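Local coordinates for glyoxalase-related enzyme (Fulvimarina pelagi, PDB 3BQX), which is of unknown function but belongs to the glyoxalase-related VOC superfamily, which also includes bleomycin resistance proteins and dioxygenases, at residues R21-G24 against G28-P31; I39-Q42 against V47-T50; T81-L86 against G107-Y112. One frame throughout, in Å; residues are numbered along the deposited sequence.

In the fold
Contacts 1 and 2 lie in the same part of the chain, their centres 10 Å apart, and they touch: P31 packs against Y41 and I39. Contact 3 is on the opposite side of the chain's centre from contact 2, their centres 24 Å apart. Contact 1 is partly buried and joins the end of helix 16-26 to the loop after it, by a backbone bond and an aromatic pair. Contact 2 is buried and belongs to a beta hairpin, so main-chain bonds dominate. Contact 3 is also buried, but it joins the start of helix 83-92 to strand 109-114 by apolar packing. All three reach the second subunit.

Contact 1: residues R21-G24 against G28-P31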
ATOM      1  N   ARG A  21       1.756  18.115  -4.887  1.00 17.74           N
ATOM      2  CA  ARG A  21       1.880  18.454  -6.301  1.00 18.23           C
ATOM      3  C   ARG A  21       1.819  17.191  -7.161  1.00 16.40           C
ATOM      4  O   ARG A  21       1.118  17.148  -8.174  1.00 18.07           O
ATOM      5  CB  ARG A  21       3.201  19.186  -6.559  1.00 19.62           C
ATOM      6  CG  ARG A  21       3.433  19.531  -8.018  1.00 21.94           C
ATOM      7  CD  ARG A  21       4.883  19.909  -8.266  1.00 24.75           C
ATOM      8  NE  ARG A  21       5.166  20.085  -9.687  1.00 26.41           N
ATOM      9  CZ  ARG A  21       6.391  20.113 -10.201  1.00 28.48           C
ATOM     10  NH1 ARG A  21       7.447  19.973  -9.410  1.00 28.98           N
ATOM     11  NH2 ARG A  21       6.563  20.276 -11.507  1.00 29.40           N
ATOM     12  N   PHE A  22       2.559  16.165  -6.748  1.00 15.89           N
ATOM     13  CA  PHE A  22       2.585  14.902  -7.472  1.00 15.61           C
ATOM     14  C   PHE A  22       1.208  14.246  -7.521  1.00 14.88           C
ATOM     15  O   PHE A  22       0.713  13.895  -8.590  1.00 14.84           O
ATOM     16  CB  PHE A  22       3.576  13.932  -6.819  1.00 16.20           C
ATOM     17  CG  PHE A  22       3.668  12.598  -7.513  1.00 15.89           C
ATOM     18  CD1 PHE A  22       4.371  12.467  -8.709  1.00 15.63           C
ATOM     19  CD2 PHE A  22       3.048  11.470  -6.974  1.00 14.80           C
ATOM     20  CE1 PHE A  22       4.458  11.234  -9.359  1.00 16.31           C
ATOM     21  CE2 PHE A  22       3.131  10.232  -7.619  1.00 15.92           C
ATOM     22  CZ  PHE A  22       3.837  10.115  -8.813  1.00 15.89           C
ATOM     23  N   TYR A  23       0.577  14.086  -6.361  1.00 14.34           N
ATOM     24  CA  TYR A  23      -0.729  13.440  -6.322  1.00 14.10           C
ATOM     25  C   TYR A  23      -1.853  14.315  -6.855  1.00 14.83           C
ATOM     26  O   TYR A  23      -2.797  13.813  -7.466  1.00 14.19           O
ATOM     27  CB  TYR A  23      -1.021  12.942  -4.895  1.00 12.48           C
ATOM     28  CG  TYR A  23      -0.091  11.801  -4.522  1.00 11.28           C
ATOM     29  CD1 TYR A  23      -0.221  10.554  -5.127  1.00 10.53           C
ATOM     30  CD2 TYR A  23       0.986  12.010  -3.672  1.00  9.87           C
ATOM     31  CE1 TYR A  23       0.706   9.546  -4.905  1.00 10.67           C
ATOM     32  CE2 TYR A  23       1.929  11.012  -3.444  1.00 10.43           C
ATOM     33  CZ  TYR A  23       1.783   9.782  -4.070  1.00  9.31           C
ATOM     34  OH  TYR A  23       2.741   8.809  -3.897  1.00 10.66           O
ATOM     35  N   GLY A  24      -1.730  15.625  -6.662  1.00 15.88           N
ATOM     36  CA  GLY A  24      -2.757  16.536  -7.141  1.00 17.83           C
ATOM     37  C   GLY A  24      -2.650  16.893  -8.614  1.00 18.22           C
ATOM     38  O   GLY A  24      -3.598  16.695  -9.373  1.00 20.76           O
ATOM     39  N   GLY A  28      -4.120  13.882 -10.352  1.00 16.65           N
ATOM     40  CA  GLY A  28      -5.400  14.563 -10.431  1.00 16.47           C
ATOM     41  C   GLY A  28      -6.283  14.241  -9.238  1.00 16.86           C
ATOM     42  O   GLY A  28      -7.505  14.366  -9.308  1.00 16.98           O
ATOM     43  N   TRP A  29      -5.663  13.827  -8.138  1.00 15.50           N
ATOM     44  CA  TRP A  29      -6.409  13.480  -6.933  1.00 14.47           C
ATOM     45  C   TRP A  29      -6.559  14.665  -5.991  1.00 15.35           C
ATOM     46  O   TRP A  29      -5.718  15.562  -5.954  1.00 18.69           O
ATOM     47  CB  TRP A  29      -5.721  12.322  -6.209  1.00 13.63           C
ATOM     48  CG  TRP A  29      -5.566  11.103  -7.063  1.00 11.13           C
ATOM     49  CD1 TRP A  29      -6.230  10.828  -8.224  1.00 11.53           C
ATOM     50  CD2 TRP A  29      -4.718   9.972  -6.812  1.00 12.27           C
ATOM     51  NE1 TRP A  29      -5.855   9.599  -8.710  1.00 12.73           N
ATOM     52  CE2 TRP A  29      -4.926   9.053  -7.865  1.00 11.82           C
ATOM     53  CE3 TRP A  29      -3.802   9.646  -5.801  1.00 12.25           C
ATOM     54  CZ2 TRP A  29      -4.252   7.833  -7.939  1.00 11.68           C
ATOM     55  CZ3 TRP A  29      -3.130   8.423  -5.876  1.00 11.19           C
ATOM     56  CH2 TRP A  29      -3.360   7.537  -6.938  1.00 10.27           C
ATOM     57  N   ALA A  30      -7.646  14.668  -5.231  1.00 14.70           N
ATOM     58  CA  ALA A  30      -7.903  15.746  -4.292  1.00 15.86           C
ATOM     59  C   ALA A  30      -7.966  15.179  -2.882  1.00 14.27           C
ATOM     60  O   ALA A  30      -8.524  14.108  -2.656  1.00 14.76           O
ATOM     61  CB  ALA A  30      -9.206  16.451  -4.644  1.00 17.18           C
ATOM     62  N   PRO A  31      -7.375  15.889  -1.919  1.00 14.28           N
ATOM     63  CA  PRO A  31      -7.392  15.410  -0.537  1.00 13.68           C
ATOM     64  C   PRO A  31      -8.764  15.515   0.111  1.00 13.46           C
ATOM     65  O   PRO A  31      -9.582  16.354  -0.277  1.00 14.36           O
ATOM     66  CB  PRO A  31      -6.383  16.324   0.161  1.00 14.86           C
ATOM     67  CG  PRO A  31      -5.465  16.757  -0.947  1.00 17.88           C
ATOM     68  CD  PRO A  31      -6.430  17.008  -2.075  1.00 16.53           C
TER
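The Y23 ring lies nearly parallel to the six-membered ring of W29 but overlaps it very little. The planes are at 19° and the centroids are 5.9 Å apart. The touching is done at one corner, where Y23 CD1 comes within 3.7 Å of W29 CZ3. Both side chains start out beside their own backbone N, with chi1 -68° for Y23, and this brings the ring corners together. F22 of the same helix puts its CD2 over the centre of one face of the Y23 ring. The backbone ties the same two residues. W29 N donates to Y23 O at 2.9 Å, with 159° at the hydrogen, a bond back to the residue six earlier. G28, with positive phi, is the first residue to leave the helical course. G28 CA meets G24 O at 3.0 Å, and G24 CA meets W29 O at 3.3 Å, both as CA-H...O contacts. Helix 16-26 leads through this loop into a four-stranded sheet of the VOC-type domain. Y23 OH hydrogen-bonds to D115 OD2 and W121 NE1 of its own chain, and W29 NE1 weakly to L3 O of the second subunit. A main-chain bond and ring packing thus join the helix end to its loop.

Contact 2: residues I39-Q42 against V47-T50; sequences IFYQ and VLAT
L48 O takes the hydrogen of Y41 N at 2.8 Å, in the carbonyl plane, and also receives a CA-H...O contact from F40 CA at 3.4 Å. This is an antiparallel beta hairpin in a mixed four-stranded sheet, with 38-42 and 47-52 as its arms. Y41 and L48 form a hydrogen-bonded pair, as do I39 and T50. F40 with A49 and Q42 with V47 are the non-hydrogen-bonded pairs between and beyond them. The strands run at 160° to each other.

I39, Y41, L48 and T50 share one face, against which helix 16-26 packs. There Y41 and L48 run alongside each other, CD2 of Y41 4.1 Å from CD2 of L48. T50 OG1 sits between its own N and carbonyl carbon, chi1 58°, which turns it to the I39 side, 3.4 Å from I39 CB, and lets it hold a water.

The other face carries F40, Q42, V47 and A49. A49 CB presses on the edge of the F40 ring, 3.3 Å from CD1, a tight contact. The second subunit meets this face: its W129 packs edge-to-face with F40, and its F139 N and V137 O bond the amide of Q42.

On the helix side that water ties the strands through their side chains, 2.7 Å from Y41 OH, in the plane of that ring, and 2.8 Å from T50 OG1.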
ATOM      1  N   ILE A  39      -1.669  14.289   4.837  1.00 10.53           N
ATOM      2  CA  ILE A  39      -2.705  14.455   3.830  1.00 10.03           C
ATOM      3  C   ILE A  39      -3.362  13.098   3.610  1.00  8.94           C
ATOM      4  O   ILE A  39      -2.672  12.080   3.516  1.00 10.02           O
ATOM      5  CB  ILE A  39      -2.142  14.951   2.479  1.00 10.38           C
ATOM      6  CG1 ILE A  39      -1.533  16.344   2.654  1.00 13.66           C
ATOM      7  CG2 ILE A  39      -3.249  14.975   1.431  1.00 12.25           C
ATOM      8  CD1 ILE A  39      -0.873  16.893   1.406  1.00 13.90           C
ATOM      9  N   PHE A  40      -4.691  13.085   3.564  1.00  9.36           N
ATOM     10  CA  PHE A  40      -5.444  11.858   3.319  1.00  8.80           C
ATOM     11  C   PHE A  40      -6.218  11.987   2.017  1.00 10.23           C
ATOM     12  O   PHE A  40      -6.823  13.032   1.749  1.00  9.66           O
ATOM     13  CB  PHE A  40      -6.488  11.581   4.413  1.00 10.16           C
ATOM     14  CG  PHE A  40      -5.918  11.215   5.757  1.00 12.08           C
ATOM     15  CD1 PHE A  40      -4.913  10.270   5.880  1.00 14.05           C
ATOM     16  CD2 PHE A  40      -6.441  11.783   6.912  1.00 15.83           C
ATOM     17  CE1 PHE A  40      -4.435   9.892   7.139  1.00 15.90           C
ATOM     18  CE2 PHE A  40      -5.969  11.410   8.172  1.00 16.95           C
ATOM     19  CZ  PHE A  40      -4.966  10.462   8.281  1.00 14.96           C
ATOM     20  N   TYR A  41      -6.200  10.928   1.215  1.00  8.65           N
ATOM     21  CA  TYR A  41      -6.950  10.883  -0.037  1.00  8.51           C
ATOM     22  C   TYR A  41      -7.887   9.681   0.073  1.00  9.09           C
ATOM     23  O   TYR A  41      -7.455   8.594   0.460  1.00  8.56           O
ATOM     24  CB  TYR A  41      -6.024  10.655  -1.239  1.00 10.16           C
ATOM     25  CG  TYR A  41      -4.947  11.700  -1.451  1.00 10.07           C
ATOM     26  CD1 TYR A  41      -5.178  12.821  -2.248  1.00 10.39           C
ATOM     27  CD2 TYR A  41      -3.698  11.561  -0.857  1.00 11.16           C
ATOM     28  CE1 TYR A  41      -4.182  13.778  -2.449  1.00 12.08           C
ATOM     29  CE2 TYR A  41      -2.700  12.508  -1.047  1.00 11.83           C
ATOM     30  CZ  TYR A  41      -2.949  13.614  -1.844  1.00 11.31           C
ATOM     31  OH  TYR A  41      -1.964  14.557  -2.007  1.00 13.80           O
ATOM     32  N   GLN A  42      -9.167   9.861  -0.243  1.00  9.31           N
ATOM     33  CA  GLN A  42     -10.099   8.742  -0.193  1.00  9.32           C
ATOM     34  C   GLN A  42      -9.935   7.920  -1.464  1.00  9.93           C
ATOM     35  O   GLN A  42     -10.110   8.436  -2.571  1.00  9.56           O
ATOM     36  CB  GLN A  42     -11.545   9.230  -0.085  1.00 11.04           C
ATOM     37  CG  GLN A  42     -12.550   8.076  -0.014  1.00 10.34           C
ATOM     38  CD  GLN A  42     -12.378   7.226   1.232  1.00 10.19           C
ATOM     39  OE1 GLN A  42     -12.516   7.719   2.346  1.00 13.08           O
ATOM     40  NE2 GLN A  42     -12.064   5.946   1.048  1.00 11.11           N
ATOM     41  N   VAL A  47      -7.936   4.420   2.463  1.00  8.46           N
ATOM     42  CA  VAL A  47      -7.400   5.772   2.454  1.00  8.52           C
ATOM     43  C   VAL A  47      -5.895   5.750   2.211  1.00  8.20           C
ATOM     44  O   VAL A  47      -5.192   4.886   2.742  1.00  6.29           O
ATOM     45  CB  VAL A  47      -7.665   6.457   3.814  1.00  9.89           C
ATOM     46  CG1 VAL A  47      -7.109   7.866   3.827  1.00 12.37           C
ATOM     47  CG2 VAL A  47      -9.156   6.473   4.094  1.00 11.96           C
ATOM     48  N   LEU A  48      -5.414   6.676   1.386  1.00  7.27           N
ATOM     49  CA  LEU A  48      -3.989   6.822   1.118  1.00  7.43           C
ATOM     50  C   LEU A  48      -3.553   8.028   1.940  1.00  8.93           C
ATOM     51  O   LEU A  48      -4.161   9.099   1.850  1.00  9.78           O
ATOM     52  CB  LEU A  48      -3.719   7.095  -0.370  1.00  7.85           C
ATOM     53  CG  LEU A  48      -2.286   7.547  -0.703  1.00  7.53           C
ATOM     54  CD1 LEU A  48      -1.309   6.404  -0.466  1.00  9.76           C
ATOM     55  CD2 LEU A  48      -2.205   7.997  -2.156  1.00  9.96           C
ATOM     56  N   ALA A  49      -2.527   7.851   2.762  1.00  8.76           N
ATOM     57  CA  ALA A  49      -2.022   8.937   3.582  1.00  8.21           C
ATOM     58  C   ALA A  49      -0.566   9.209   3.268  1.00  8.98           C
ATOM     59  O   ALA A  49       0.201   8.278   3.031  1.00  9.44           O
ATOM     60  CB  ALA A  49      -2.158   8.585   5.056  1.00  8.99           C
ATOM     61  N   THR A  50      -0.202  10.489   3.232  1.00  7.40           N
ATOM     62  CA  THR A  50       1.190  10.898   3.030  1.00  8.66           C
ATOM     63  C   THR A  50       1.494  11.712   4.289  1.00  8.84           C
ATOM     64  O   THR A  50       0.983  12.815   4.474  1.00 10.06           O
ATOM     65  CB  THR A  50       1.373  11.738   1.747  1.00  8.22           C
ATOM     66  OG1 THR A  50       0.537  12.902   1.796  1.00 10.74           O
ATOM     67  CG2 THR A  50       1.010  10.913   0.532  1.00  8.19           C
TER
HETATM   68  O   HOH W   1       0.436  14.145  -0.749  1.00 13.03           O

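Contact 3: residues T81-L86 against G107-Y112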
ATOM      1  N   THR A  81      -4.102   3.216 -24.224  1.00 23.99           N
ATOM      2  CA  THR A  81      -3.738   4.576 -24.608  1.00 23.98           C
ATOM      3  C   THR A  81      -3.640   5.544 -23.438  1.00 23.46           C
ATOM      4  O   THR A  81      -3.239   6.691 -23.616  1.00 24.86           O
ATOM      5  CB  THR A  81      -4.753   5.170 -25.602  1.00 24.73           C
ATOM      6  OG1 THR A  81      -6.061   5.158 -25.015  1.00 26.20           O
ATOM      7  CG2 THR A  81      -4.764   4.374 -26.890  1.00 26.29           C
ATOM      8  N   GLU A  82      -4.006   5.089 -22.244  1.00 21.97           N
ATOM      9  CA  GLU A  82      -3.962   5.952 -21.070  1.00 20.31           C
ATOM     10  C   GLU A  82      -2.668   5.861 -20.283  1.00 18.27           C
ATOM     11  O   GLU A  82      -2.334   6.769 -19.523  1.00 18.15           O
ATOM     12  CB  GLU A  82      -5.126   5.634 -20.133  1.00 20.44           C
ATOM     13  CG  GLU A  82      -6.462   5.861 -20.772  1.00 23.55           C
ATOM     14  CD  GLU A  82      -6.507   7.190 -21.486  1.00 25.45           C
ATOM     15  OE1 GLU A  82      -6.592   8.235 -20.808  1.00 24.38           O
ATOM     16  OE2 GLU A  82      -6.432   7.183 -22.731  1.00 25.89           O
ATOM     17  N   VAL A  83      -1.938   4.768 -20.464  1.00 18.64           N
ATOM     18  CA  VAL A  83      -0.702   4.572 -19.729  1.00 17.19           C
ATOM     19  C   VAL A  83       0.335   5.664 -19.963  1.00 18.45           C
ATOM     20  O   VAL A  83       0.747   6.343 -19.027  1.00 17.18           O
ATOM     21  CB  VAL A  83      -0.072   3.205 -20.056  1.00 16.51           C
ATOM     22  CG1 VAL A  83       1.219   3.027 -19.268  1.00 17.10           C
ATOM     23  CG2 VAL A  83      -1.055   2.090 -19.717  1.00 17.32           C
ATOM     24  N   ALA A  84       0.747   5.835 -21.215  1.00 19.47           N
ATOM     25  CA  ALA A  84       1.749   6.838 -21.557  1.00 20.04           C
ATOM     26  C   ALA A  84       1.395   8.264 -21.126  1.00 18.84           C
ATOM     27  O   ALA A  84       2.207   8.942 -20.496  1.00 19.57           O
ATOM     28  CB  ALA A  84       2.029   6.801 -23.059  1.00 20.50           C
ATOM     29  N   PRO A  85       0.188   8.744 -21.478  1.00 20.11           N
ATOM     30  CA  PRO A  85      -0.215  10.104 -21.098  1.00 19.76           C
ATOM     31  C   PRO A  85      -0.172  10.358 -19.591  1.00 19.59           C
ATOM     32  O   PRO A  85       0.350  11.378 -19.143  1.00 19.29           O
ATOM     33  CB  PRO A  85      -1.628  10.214 -21.660  1.00 21.54           C
ATOM     34  CG  PRO A  85      -1.565   9.355 -22.878  1.00 21.88           C
ATOM     35  CD  PRO A  85      -0.808   8.142 -22.381  1.00 20.52           C
ATOM     36  N   LEU A  86      -0.721   9.428 -18.814  1.00 19.28           N
ATOM     37  CA  LEU A  86      -0.731   9.576 -17.364  1.00 18.94           C
ATOM     38  C   LEU A  86       0.694   9.645 -16.827  1.00 17.31           C
ATOM     39  O   LEU A  86       1.008  10.483 -15.985  1.00 16.31           O
ATOM     40  CB  LEU A  86      -1.494   8.415 -16.715  1.00 18.09           C
ATOM     41  CG  LEU A  86      -1.477   8.359 -15.180  1.00 16.52           C
ATOM     42  CD1 LEU A  86      -1.831   9.721 -14.592  1.00 16.07           C
ATOM     43  CD2 LEU A  86      -2.455   7.298 -14.698  1.00 16.96           C
ATOM     44  N   GLY A 107       1.497  -9.841 -20.291  1.00 28.26           N
ATOM     45  CA  GLY A 107       0.684  -9.091 -21.233  1.00 26.55           C
ATOM     46  C   GLY A 107       0.284  -7.699 -20.781  1.00 26.22           C
ATOM     47  O   GLY A 107       0.533  -7.304 -19.639  1.00 26.62           O
ATOM     48  N   GLY A 108      -0.350  -6.955 -21.682  1.00 24.92           N
ATOM     49  CA  GLY A 108      -0.779  -5.607 -21.364  1.00 23.97           C
ATOM     50  C   GLY A 108       0.321  -4.593 -21.606  1.00 23.52           C
ATOM     51  O   GLY A 108       1.184  -4.796 -22.460  1.00 23.87           O
ATOM     52  N   LEU A 109       0.294  -3.500 -20.852  1.00 21.05           N
ATOM     53  CA  LEU A 109       1.296  -2.446 -20.986  1.00 20.92           C
ATOM     54  C   LEU A 109       1.485  -1.783 -19.626  1.00 18.93           C
ATOM     55  O   LEU A 109       0.507  -1.460 -18.956  1.00 19.57           O
ATOM     56  CB  LEU A 109       0.826  -1.406 -22.008  1.00 21.23           C
ATOM     57  CG  LEU A 109       1.766  -0.227 -22.281  1.00 22.62           C
ATOM     58  CD1 LEU A 109       3.021  -0.724 -22.977  1.00 24.34           C
ATOM     59  CD2 LEU A 109       1.059   0.808 -23.145  1.00 25.02           C
ATOM     60  N   ARG A 110       2.731  -1.590 -19.210  1.00 17.28           N
ATOM     61  CA  ARG A 110       2.978  -0.951 -17.924  1.00 15.07           C
ATOM     62  C   ARG A 110       4.339  -0.282 -17.830  1.00 14.74           C
ATOM     63  O   ARG A 110       5.313  -0.719 -18.451  1.00 14.79           O
ATOM     64  CB  ARG A 110       2.821  -1.968 -16.781  1.00 16.02           C
ATOM     65  CG  ARG A 110       3.858  -3.092 -16.752  1.00 16.40           C
ATOM     66  CD  ARG A 110       5.129  -2.694 -16.005  1.00 16.65           C
ATOM     67  NE  ARG A 110       6.149  -3.738 -16.101  1.00 16.20           N
ATOM     68  CZ  ARG A 110       6.852  -3.995 -17.201  1.00 17.83           C
ATOM     69  NH1 ARG A 110       6.653  -3.279 -18.302  1.00 17.24           N
ATOM     70  NH2 ARG A 110       7.741  -4.978 -17.205  1.00 18.58           N
ATOM     71  N   GLY A 111       4.384   0.796 -17.054  1.00 13.82           N
ATOM     72  CA  GLY A 111       5.609   1.536 -16.830  1.00 14.25           C
ATOM     73  C   GLY A 111       5.711   1.884 -15.355  1.00 14.33           C
ATOM     74  O   GLY A 111       4.786   1.602 -14.590  1.00 13.33           O
ATOM     75  N   TYR A 112       6.818   2.492 -14.946  1.00 13.27           N
ATOM     76  CA  TYR A 112       7.011   2.860 -13.547  1.00 12.75           C
ATOM     77  C   TYR A 112       7.475   4.300 -13.378  1.00 14.04           C
ATOM     78  O   TYR A 112       8.313   4.791 -14.142  1.00 13.95           O
ATOM     79  CB  TYR A 112       8.036   1.935 -12.886  1.00 14.40           C
ATOM     80  CG  TYR A 112       7.553   0.530 -12.599  1.00 13.57           C
ATOM     81  CD1 TYR A 112       6.841   0.240 -11.431  1.00 13.11           C
ATOM     82  CD2 TYR A 112       7.852  -0.527 -13.466  1.00 13.30           C
ATOM     83  CE1 TYR A 112       6.452  -1.062 -11.131  1.00 13.40           C
ATOM     84  CE2 TYR A 112       7.463  -1.830 -13.173  1.00 14.53           C
ATOM     85  CZ  TYR A 112       6.768  -2.091 -12.002  1.00 14.10           C
ATOM     86  OH  TYR A 112       6.419  -3.382 -11.676  1.00 16.34           O
TER
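V83 CB starts the contact at 4.1 Å from L109 CD2, and its two methyls then lie over different parts of strand 109-114. CG2, anti to the V83 carbonyl carbon, is set over L109 and lies 4.2 Å from L109 CD2. CG1 is anti to the V83 backbone N (chi1 180°) and passes loosely by G111 N, 4.5 Å away. G111 has no side chain, and it is its backbone that lies nearest this methyl. This is helix-on-sheet packing: the first turn of helix 83-92 rests on an inner strand of a mixed four-stranded sheet. That strand lies between 120-125 and 96-102. No polar bond joins the two segments, and the buried surface is small, 128 Å². The nearest backbones are those of V83 and R110, 6.9 Å apart at their CA atoms, a gap bridged by side chains.

L109 comes to meet V83 from the strand. Its CB also points toward the helix. With CG anti to the backbone N and CD2 roughly anti to CA, the chain runs out extended. CD2 at its end is the methyl that does the touching. A101, on the neighbouring strand 96-102, touches both V83 and L109, and three apolar side chains from three elements gather here.

R110, between L109 and G111, has its CB pointing away from the helix, and its guanidinium forms salt bridges with D102 of the same chain and D59 of the second subunit. That same D59 also hydrogen-bonds Y112 OH. On the helix side, by contrast, the contact is carried by L109 and G111. The closest approach there is of a methyl to a main-chain oxygen, V83 CG2 at 4.0 Å from L109 O.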